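Local coordinates for predicted protein (Acinetobacter sp. RUH2624, PDB 4MEA) that opens epoxide rings by hydrolysis, as a Cif-type epoxide hydrolase and virulence factor of the alpha/beta hydrolase fold, at residues L37-I42 and K48-E53; I61-G66 and K72-V77; P76-Y81 and H85-I90. All coordinates share one frame; numbering follows the deposited sequence.

Overall arrangement
The three contacts follow one another along the chain, from the edge of the eight-stranded sheet of the alpha/beta hydrolase fold inward. Interaction 1 is the opening hairpin, strands 37-44 and 47-54. Interactions 2 and 3 split one beta-alpha-beta unit between them: strand 61-64 meets the start of helix 75-81, and the same helix then meets strand 87-90, P76 and V77 being common to both. Their centres lie about 7 Å apart, against 12 and 13 Å from interaction 1. Strand 87-90 sits between strands 47-54 and 61-64, which ties the hairpin to the parallel part of the sheet. V52 O and A89 N are 2.9 Å apart, a probable hydrogen bond.

Interaction 1 of 3, residues L37-I42 and K48-E53; sequences LSSKFI and KLHYVE
S38 and E53, K40 and Y51, and I42 and L49 are the hydrogen-bonded pairs of an antiparallel beta hairpin whose first strand is the outermost on its side of the hydrolase sheet. Each pair exchanges two backbone N-H...O bonds. They are straightest at the centre, where K40 N reaches Y51 O at 2.9 Å with 172° at the hydrogen. Between them, V52 CA and F41 CA send weaker C-H contacts to S38 O and L49 O.

Charge and aliphatic packing share the K40 side chain. Its extended chain carries NZ to E53 OE1 at 2.7 Å, a salt bridge, while K86 holds E53 OE2. On the way, K40 CB lies over the face of the Y51 ring, 4.0 Å from its centroid, a CH-pi contact that suits a lysine's long methylene chain. I42 CG2 packs on Y51 CE2 at 3.8 Å, and helix 108-123 backs both residues.

The S39, F41 and H50 side chains gather on the other face. H50 CD2 lies over one face of the F41 phenyl, the two ring planes inclined at 46°. D91 binds H50 ND1, so both imidazole nitrogens are engaged and the ring's rotation is fixed. With OG anti to the backbone N (chi1 173°), S39 completes this grip: its OG lies at the edge of the imidazole, hydrogen-bonded to NE2 at 2.7 Å.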
loop_
_atom_site.group_PDB
_atom_site.type_symbol
_atom_site.label_atom_id
_atom_site.label_comp_id
_atom_site.label_asym_id
_atom_site.label_seq_id
_atom_site.Cartn_x
_atom_site.Cartn_y
_atom_site.Cartn_z
ATOM N N LEU A 37 -1.599 -0.689 -39.188
ATOM C CA LEU A 37 -1.517 0.306 -38.126
ATOM C C LEU A 37 -0.336 1.242 -38.348
ATOM O O LEU A 37 0.718 0.830 -38.838
ATOM C CB LEU A 37 -1.407 -0.383 -36.757
ATOM C CG LEU A 37 -2.575 -1.317 -36.431
ATOM C CD1 LEU A 37 -2.424 -1.992 -35.055
ATOM C CD2 LEU A 37 -3.884 -0.552 -36.515
ATOM N N SER A 38 -0.513 2.506 -37.994
ATOM C CA SER A 38 0.572 3.464 -38.109
ATOM C C SER A 38 0.822 4.139 -36.772
ATOM O O SER A 38 -0.121 4.519 -36.080
ATOM C CB SER A 38 0.238 4.516 -39.170
ATOM O OG SER A 38 -0.177 3.886 -40.369
ATOM N N SER A 39 2.100 4.279 -36.426
ATOM C CA SER A 39 2.529 4.974 -35.221
ATOM C C SER A 39 2.788 6.444 -35.535
ATOM O O SER A 39 3.521 6.765 -36.467
ATOM C CB SER A 39 3.796 4.325 -34.667
ATOM O OG SER A 39 4.332 5.078 -33.597
ATOM N N LYS A 40 2.180 7.335 -34.761
ATOM C CA LYS A 40 2.301 8.766 -35.010
ATOM C C LYS A 40 2.380 9.530 -33.705
ATOM O O LYS A 40 2.120 8.977 -32.643
ATOM C CB LYS A 40 1.089 9.270 -35.795
ATOM C CG LYS A 40 0.909 8.628 -37.150
ATOM C CD LYS A 40 -0.244 9.267 -37.881
ATOM C CE LYS A 40 -0.534 8.548 -39.180
ATOM N NZ LYS A 40 -1.563 9.272 -39.980
ATOM N N PHE A 41 2.724 10.811 -33.795
ATOM C CA PHE A 41 2.778 11.675 -32.629
ATOM C C PHE A 41 1.984 12.950 -32.889
ATOM O O PHE A 41 1.858 13.393 -34.031
ATOM C CB PHE A 41 4.225 12.025 -32.283
ATOM C CG PHE A 41 5.059 10.842 -31.874
ATOM C CD1 PHE A 41 5.296 10.576 -30.535
ATOM C CD2 PHE A 41 5.607 9.998 -32.828
ATOM C CE1 PHE A 41 6.073 9.488 -30.149
ATOM C CE2 PHE A 41 6.376 8.908 -32.452
ATOM C CZ PHE A 41 6.613 8.657 -31.107
ATOM N N ILE A 42 1.448 13.538 -31.826
ATOM C CA ILE A 42 0.699 14.779 -31.958
ATOM C C ILE A 42 0.810 15.647 -30.714
ATOM O O ILE A 42 0.719 15.158 -29.584
ATOM C CB ILE A 42 -0.788 14.526 -32.278
ATOM C CG1 ILE A 42 -1.471 15.844 -32.659
ATOM C CG2 ILE A 42 -1.485 13.861 -31.094
ATOM C CD1 ILE A 42 -2.868 15.684 -33.196
ATOM N N LYS A 48 3.525 16.176 -26.146
ATOM C CA LYS A 48 3.594 15.321 -27.325
ATOM C C LYS A 48 3.041 13.925 -27.022
ATOM O O LYS A 48 3.643 13.147 -26.265
ATOM C CB LYS A 48 5.021 15.228 -27.870
ATOM C CG LYS A 48 5.075 14.589 -29.263
ATOM C CD LYS A 48 6.474 14.612 -29.850
ATOM C CE LYS A 48 6.891 16.027 -30.229
ATOM N NZ LYS A 48 8.199 16.022 -30.944
ATOM N N LEU A 49 1.889 13.619 -27.606
ATOM C CA LEU A 49 1.267 12.312 -27.410
ATOM C C LEU A 49 1.635 11.345 -28.531
ATOM O O LEU A 49 1.686 11.721 -29.710
ATOM C CB LEU A 49 -0.258 12.443 -27.337
ATOM C CG LEU A 49 -0.879 13.349 -26.272
ATOM C CD1 LEU A 49 -2.364 13.481 -26.539
ATOM C CD2 LEU A 49 -0.635 12.822 -24.863
ATOM N N HIS A 50 1.908 10.101 -28.155
ATOM C CA HIS A 50 2.059 9.030 -29.133
ATOM C C HIS A 50 0.720 8.317 -29.300
ATOM O O HIS A 50 -0.014 8.107 -28.331
ATOM C CB HIS A 50 3.145 8.040 -28.696
ATOM C CG HIS A 50 3.208 6.797 -29.533
ATOM N ND1 HIS A 50 2.884 5.550 -29.040
ATOM C CD2 HIS A 50 3.564 6.609 -30.827
ATOM C CE1 HIS A 50 3.038 4.648 -29.993
ATOM N NE2 HIS A 50 3.447 5.265 -31.089
ATOM N N TYR A 51 0.389 7.956 -30.530
ATOM C CA TYR A 51 -0.790 7.139 -30.750
ATOM C C TYR A 51 -0.567 6.218 -31.931
ATOM O O TYR A 51 0.381 6.392 -32.701
ATOM C CB TYR A 51 -2.032 8.009 -30.959
ATOM C CG TYR A 51 -2.032 8.858 -32.223
ATOM C CD1 TYR A 51 -2.731 8.450 -33.358
ATOM C CD2 TYR A 51 -1.356 10.072 -32.273
ATOM C CE1 TYR A 51 -2.747 9.227 -34.521
ATOM C CE2 TYR A 51 -1.357 10.855 -33.434
ATOM C CZ TYR A 51 -2.064 10.426 -34.545
ATOM O OH TYR A 51 -2.078 11.187 -35.690
ATOM N N VAL A 52 -1.452 5.242 -32.057
ATOM C CA VAL A 52 -1.440 4.292 -33.149
ATOM C C VAL A 52 -2.849 4.266 -33.716
ATOM O O VAL A 52 -3.824 4.248 -32.965
ATOM C CB VAL A 52 -1.043 2.884 -32.639
ATOM C CG1 VAL A 52 -1.190 1.839 -33.736
ATOM C CG2 VAL A 52 0.380 2.913 -32.091
ATOM N N GLU A 53 -2.963 4.287 -35.039
ATOM C CA GLU A 53 -4.277 4.278 -35.664
ATOM C C GLU A 53 -4.336 3.326 -36.850
ATOM O O GLU A 53 -3.314 2.948 -37.420
ATOM C CB GLU A 53 -4.681 5.690 -36.103
ATOM C CG GLU A 53 -3.886 6.210 -37.280
ATOM C CD GLU A 53 -4.224 7.648 -37.639
ATOM O OE1 GLU A 53 -3.429 8.267 -38.373
ATOM O OE2 GLU A 53 -5.274 8.160 -37.192
HETATM O O HOH W 1 -2.449 2.867 -40.682
HETATM O O HOH W 2 -0.341 13.234 -36.081
#

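Interaction 2 of 3, residues I61-G66 and K72-V77; sequences IVFIHG and KMWEPV
F63 and W74 meet because each turns CG anti to its own carbonyl carbon, F63 with chi1 -60°, which brings the phenyl and the indole together between the strand and the 3-10 turn that faces it. The methylene of F63 makes the main contact with the indole. CB stands over the five-membered ring of W74, 3.3 Å from its centroid and 6° off the normal, so that a C-H can face the pi cloud in a CH-pi contact. Beyond CB the phenyl leans across the indole, F63 CD1 coming to 3.5 Å from W74 CE3, with the planes of the phenyl and the six-membered ring at 34°. Farther out, F63 CZ touches V77 CG1 at 3.8 Å. A broad aromatic pair and a branched valine thus fill the space where strand 61-64 faces the 3-10 turn 72-74 and the start of helix 75-81, the first half of a beta-alpha-beta unit of the alpha/beta hydrolase fold; V87 and A89 of the next strand border the same layer.

The other face of the indole is occupied by M73 CE, the terminal methyl of the preceding residue, so W74 is held between two apolar groups. Its NE1 lies 3.2 Å from H65 N, but both are donors and no hydrogen bond joins them. M73 SD rests 3.8 Å from H65 CB. The H65 imidazole is directed to other partners: ND1 donates to G66 O at 2.8 Å, nearly in the ring plane, and NE2 bonds L92 N, two anchors that fix the ring in the loop just after the strand.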
loop_
_atom_site.group_PDB
_atom_site.type_symbol
_atom_site.label_atom_id
_atom_site.label_comp_id
_atom_site.label_asym_id
_atom_site.label_seq_id
_atom_site.Cartn_x
_atom_site.Cartn_y
_atom_site.Cartn_z
ATOM N N ILE A 61 -13.253 4.712 -33.098
ATOM C CA ILE A 61 -13.225 4.219 -31.734
ATOM C C ILE A 61 -11.881 4.611 -31.140
ATOM O O ILE A 61 -10.832 4.246 -31.666
ATOM C CB ILE A 61 -13.389 2.698 -31.681
ATOM C CG1 ILE A 61 -14.531 2.255 -32.600
ATOM C CG2 ILE A 61 -13.634 2.235 -30.241
ATOM C CD1 ILE A 61 -14.638 0.768 -32.767
ATOM N N VAL A 62 -11.921 5.374 -30.053
ATOM C CA VAL A 62 -10.703 5.798 -29.374
ATOM C C VAL A 62 -10.499 4.931 -28.122
ATOM O O VAL A 62 -11.420 4.768 -27.326
ATOM C CB VAL A 62 -10.771 7.299 -29.025
ATOM C CG1 VAL A 62 -9.565 7.729 -28.178
ATOM C CG2 VAL A 62 -10.883 8.135 -30.310
ATOM N N PHE A 63 -9.307 4.347 -27.983
ATOM C CA PHE A 63 -8.990 3.432 -26.874
ATOM C C PHE A 63 -7.917 4.038 -25.986
ATOM O O PHE A 63 -6.857 4.431 -26.474
ATOM C CB PHE A 63 -8.448 2.093 -27.381
ATOM C CG PHE A 63 -9.386 1.332 -28.280
ATOM C CD1 PHE A 63 -10.288 0.419 -27.750
ATOM C CD2 PHE A 63 -9.326 1.488 -29.658
ATOM C CE1 PHE A 63 -11.142 -0.304 -28.585
ATOM C CE2 PHE A 63 -10.175 0.768 -30.498
ATOM C CZ PHE A 63 -11.083 -0.124 -29.960
ATOM N N ILE A 64 -8.176 4.067 -24.684
ATOM C CA ILE A 64 -7.261 4.665 -23.716
ATOM C C ILE A 64 -6.835 3.657 -22.635
ATOM O O ILE A 64 -7.652 3.227 -21.806
ATOM C CB ILE A 64 -7.900 5.884 -23.032
ATOM C CG1 ILE A 64 -8.412 6.891 -24.076
ATOM C CG2 ILE A 64 -6.901 6.538 -22.079
ATOM C CD1 ILE A 64 -7.283 7.577 -24.892
ATOM N N HIS A 65 -5.551 3.302 -22.639
ATOM C CA HIS A 65 -4.991 2.333 -21.695
ATOM C C HIS A 65 -4.818 2.914 -20.293
ATOM O O HIS A 65 -5.100 4.091 -20.051
ATOM C CB HIS A 65 -3.613 1.884 -22.202
ATOM C CG HIS A 65 -2.544 2.918 -22.017
ATOM N ND1 HIS A 65 -1.790 3.011 -20.865
ATOM C CD2 HIS A 65 -2.129 3.927 -22.820
ATOM C CE1 HIS A 65 -0.947 4.023 -20.973
ATOM N NE2 HIS A 65 -1.131 4.594 -22.152
ATOM N N GLY A 66 -4.324 2.086 -19.377
ATOM C CA GLY A 66 -3.993 2.529 -18.031
ATOM C C GLY A 66 -2.641 2.026 -17.554
ATOM O O GLY A 66 -1.756 1.732 -18.366
ATOM N N LYS A 72 -0.530 -0.462 -26.795
ATOM C CA LYS A 72 -0.343 -1.857 -27.212
ATOM C C LYS A 72 -1.412 -2.819 -26.691
ATOM O O LYS A 72 -1.709 -3.823 -27.338
ATOM C CB LYS A 72 1.054 -2.346 -26.795
ATOM C CG LYS A 72 1.408 -3.786 -27.193
ATOM C CD LYS A 72 1.630 -3.908 -28.702
ATOM C CE LYS A 72 2.250 -5.249 -29.056
ATOM N NZ LYS A 72 2.541 -5.320 -30.514
ATOM N N MET A 73 -2.005 -2.513 -25.537
ATOM C CA MET A 73 -2.972 -3.432 -24.944
ATOM C C MET A 73 -4.185 -3.584 -25.849
ATOM O O MET A 73 -4.895 -4.579 -25.782
ATOM C CB MET A 73 -3.407 -2.977 -23.542
ATOM C CG MET A 73 -4.270 -1.701 -23.502
ATOM S SD MET A 73 -5.179 -1.574 -21.927
ATOM C CE MET A 73 -6.523 -2.737 -22.183
ATOM N N TRP A 74 -4.407 -2.599 -26.711
ATOM C CA TRP A 74 -5.595 -2.596 -27.557
ATOM C C TRP A 74 -5.404 -3.264 -28.927
ATOM O O TRP A 74 -6.375 -3.513 -29.634
ATOM C CB TRP A 74 -6.087 -1.162 -27.749
ATOM C CG TRP A 74 -6.397 -0.440 -26.461
ATOM C CD1 TRP A 74 -5.705 0.612 -25.923
ATOM C CD2 TRP A 74 -7.480 -0.709 -25.564
ATOM N NE1 TRP A 74 -6.293 1.010 -24.738
ATOM C CE2 TRP A 74 -7.387 0.218 -24.500
ATOM C CE3 TRP A 74 -8.524 -1.639 -25.555
ATOM C CZ2 TRP A 74 -8.299 0.235 -23.436
ATOM C CZ3 TRP A 74 -9.431 -1.616 -24.501
ATOM C CH2 TRP A 74 -9.311 -0.688 -23.457
ATOM N N GLU A 75 -4.162 -3.571 -29.288
ATOM C CA GLU A 75 -3.849 -4.005 -30.657
ATOM C C GLU A 75 -4.779 -5.082 -31.247
ATOM O O GLU A 75 -5.258 -4.938 -32.374
ATOM C CB GLU A 75 -2.378 -4.425 -30.787
ATOM C CG GLU A 75 -1.916 -4.597 -32.240
ATOM C CD GLU A 75 -0.463 -5.020 -32.364
ATOM O OE1 GLU A 75 0.033 -5.739 -31.472
ATOM O OE2 GLU A 75 0.192 -4.617 -33.351
ATOM N N PRO A 76 -5.033 -6.167 -30.503
ATOM C CA PRO A 76 -5.876 -7.202 -31.117
ATOM C C PRO A 76 -7.302 -6.723 -31.405
ATOM O O PRO A 76 -7.886 -7.138 -32.406
ATOM C CB PRO A 76 -5.858 -8.347 -30.091
ATOM C CG PRO A 76 -5.317 -7.759 -28.836
ATOM C CD PRO A 76 -4.456 -6.600 -29.219
ATOM N N VAL A 77 -7.842 -5.850 -30.556
ATOM C CA VAL A 77 -9.169 -5.280 -30.788
ATOM C C VAL A 77 -9.144 -4.316 -31.965
ATOM O O VAL A 77 -10.070 -4.287 -32.781
ATOM C CB VAL A 77 -9.697 -4.523 -29.547
ATOM C CG1 VAL A 77 -11.099 -3.968 -29.810
ATOM C CG2 VAL A 77 -9.691 -5.434 -28.323
#

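Interaction 3 of 3, residues P76-Y81 and H85-I90; sequences PVMLSY and HKVIAI
M78 meets V87 and A89 first, from the buried side of helix 75-81. Its CB lies 3.9 Å from V87 CG2, and from there the unbranched chain runs on along strand 87-90. The bend at chi3 (78°) turns CE so that both the sulfur and the terminal methyl touch the alanine: M78 SD lies 3.6 Å from A89 CB and M78 CE 3.9 Å from it. The small A89 leaves room for the bulky sulfur, and W71 also borders this alanine. V87 CG2 additionally packs on the backbone at M78 O, at 3.7 Å.

The helix and strand run nearly antiparallel, at 163°, with their axes 8.8 Å apart. This is the return half of the beta-alpha-beta crossover in the alpha/beta hydrolase fold, where a helix lying on the sheet leads into the next parallel strand.

S80, one turn after P76, donates its backbone N-H to P76 O at 3.1 Å; its OG reaches the same oxygen in one of two modelled positions, so that second bond is doubtful. Proline at P76, which lacks an N-H, fits the first turn of the helix.

Y81 ends the helix. Its CB packs on V87 CG1 at 3.8 Å, pairing the base of the aromatic side chain with the beta-branched valine, while the ring extends toward helix 307-323, where its OH bonds S320 OG. Y81 O accepts a weak bond from H85 N, bent to 120° at the hydrogen, across the short turn. The H85 imidazole stacks on F324, and its ND1 is hydrogen-bonded to T59 O.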
loop_
_atom_site.group_PDB
_atom_site.type_symbol
_atom_site.label_atom_id
_atom_site.label_comp_id
_atom_site.label_asym_id
_atom_site.label_seq_id
_atom_site.Cartn_x
_atom_site.Cartn_y
_atom_site.Cartn_z
ATOM N N PRO A 76 -5.033 -6.167 -30.503
ATOM C CA PRO A 76 -5.876 -7.202 -31.117
ATOM C C PRO A 76 -7.302 -6.723 -31.405
ATOM O O PRO A 76 -7.886 -7.138 -32.406
ATOM C CB PRO A 76 -5.858 -8.347 -30.091
ATOM C CG PRO A 76 -5.317 -7.759 -28.836
ATOM C CD PRO A 76 -4.456 -6.600 -29.219
ATOM N N VAL A 77 -7.842 -5.850 -30.556
ATOM C CA VAL A 77 -9.169 -5.280 -30.788
ATOM C C VAL A 77 -9.144 -4.316 -31.965
ATOM O O VAL A 77 -10.070 -4.287 -32.781
ATOM C CB VAL A 77 -9.697 -4.523 -29.547
ATOM C CG1 VAL A 77 -11.099 -3.968 -29.810
ATOM C CG2 VAL A 77 -9.691 -5.434 -28.323
ATOM N N MET A 78 -8.077 -3.525 -32.044
ATOM C CA MET A 78 -7.892 -2.588 -33.143
ATOM C C MET A 78 -7.884 -3.328 -34.472
ATOM O O MET A 78 -8.531 -2.908 -35.429
ATOM C CB MET A 78 -6.585 -1.821 -32.963
ATOM C CG MET A 78 -6.601 -0.844 -31.799
ATOM S SD MET A 78 -4.984 -0.117 -31.500
ATOM C CE MET A 78 -4.846 1.145 -32.777
ATOM N N LEU A 79 -7.145 -4.432 -34.528
ATOM C CA LEU A 79 -7.059 -5.216 -35.752
ATOM C C LEU A 79 -8.420 -5.801 -36.124
ATOM O O LEU A 79 -8.785 -5.866 -37.302
ATOM C CB LEU A 79 -5.999 -6.316 -35.616
ATOM C CG LEU A 79 -4.553 -5.798 -35.552
ATOM C CD1 LEU A 79 -3.577 -6.926 -35.271
ATOM C CD2 LEU A 79 -4.188 -5.097 -36.842
ATOM N N SER A 80 -9.176 -6.188 -35.105
ATOM C CA SER A 80 -10.494 -6.780 -35.297
ATOM C C SER A 80 -11.503 -5.782 -35.854
ATOM O O SER A 80 -12.427 -6.159 -36.571
ATOM C CB SER A 80 -11.024 -7.346 -33.976
ATOM O OG SER A 80 -10.228 -8.420 -33.516
ATOM N N TYR A 81 -11.330 -4.506 -35.523
ATOM C CA TYR A 81 -12.319 -3.496 -35.902
ATOM C C TYR A 81 -11.939 -2.625 -37.104
ATOM O O TYR A 81 -12.800 -1.962 -37.691
ATOM C CB TYR A 81 -12.648 -2.594 -34.709
ATOM C CG TYR A 81 -13.357 -3.296 -33.567
ATOM C CD1 TYR A 81 -13.916 -4.557 -33.734
ATOM C CD2 TYR A 81 -13.467 -2.694 -32.321
ATOM C CE1 TYR A 81 -14.570 -5.199 -32.683
ATOM C CE2 TYR A 81 -14.120 -3.324 -31.269
ATOM C CZ TYR A 81 -14.670 -4.572 -31.455
ATOM O OH TYR A 81 -15.316 -5.191 -30.403
ATOM N N HIS A 85 -13.978 0.314 -39.026
ATOM C CA HIS A 85 -13.878 1.477 -38.143
ATOM C C HIS A 85 -12.493 2.081 -38.132
ATOM O O HIS A 85 -11.496 1.359 -38.167
ATOM C CB HIS A 85 -14.248 1.105 -36.702
ATOM C CG HIS A 85 -15.677 0.689 -36.536
ATOM N ND1 HIS A 85 -16.692 1.592 -36.311
ATOM C CD2 HIS A 85 -16.262 -0.530 -36.590
ATOM C CE1 HIS A 85 -17.841 0.947 -36.227
ATOM N NE2 HIS A 85 -17.609 -0.342 -36.391
ATOM N N LYS A 86 -12.440 3.410 -38.087
ATOM C CA LYS A 86 -11.217 4.092 -37.712
ATOM C C LYS A 86 -10.982 3.694 -36.254
ATOM O O LYS A 86 -11.914 3.719 -35.446
ATOM C CB LYS A 86 -11.395 5.602 -37.824
ATOM C CG LYS A 86 -10.170 6.404 -37.443
ATOM C CD LYS A 86 -9.122 6.331 -38.539
ATOM C CE LYS A 86 -8.029 7.362 -38.335
ATOM N NZ LYS A 86 -7.033 7.316 -39.436
ATOM N N VAL A 87 -9.760 3.281 -35.932
ATOM C CA VAL A 87 -9.428 2.884 -34.563
ATOM C C VAL A 87 -8.170 3.628 -34.118
ATOM O O VAL A 87 -7.181 3.685 -34.845
ATOM C CB VAL A 87 -9.255 1.343 -34.407
ATOM C CG1 VAL A 87 -10.586 0.628 -34.600
ATOM C CG2 VAL A 87 -8.209 0.792 -35.396
ATOM N N ILE A 88 -8.224 4.201 -32.921
ATOM C CA ILE A 88 -7.163 5.074 -32.435
ATOM C C ILE A 88 -6.840 4.715 -30.993
ATOM O O ILE A 88 -7.726 4.708 -30.142
ATOM C CB ILE A 88 -7.605 6.553 -32.491
ATOM C CG1 ILE A 88 -7.976 6.945 -33.926
ATOM C CG2 ILE A 88 -6.512 7.462 -31.937
ATOM C CD1 ILE A 88 -8.802 8.209 -34.023
ATOM N N ALA A 89 -5.579 4.392 -30.720
ATOM C CA ALA A 89 -5.159 4.100 -29.352
ATOM C C ALA A 89 -4.038 5.056 -28.975
ATOM O O ALA A 89 -2.996 5.100 -29.631
ATOM C CB ALA A 89 -4.709 2.643 -29.215
ATOM N N ILE A 90 -4.274 5.837 -27.926
ATOM C CA ILE A 90 -3.352 6.887 -27.519
ATOM C C ILE A 90 -2.640 6.509 -26.226
ATOM O O ILE A 90 -3.269 6.003 -25.291
ATOM C CB ILE A 90 -4.121 8.214 -27.286
ATOM C CG1 ILE A 90 -4.922 8.595 -28.535
ATOM C CG2 ILE A 90 -3.159 9.330 -26.864
ATOM C CD1 ILE A 90 -5.954 9.703 -28.287
#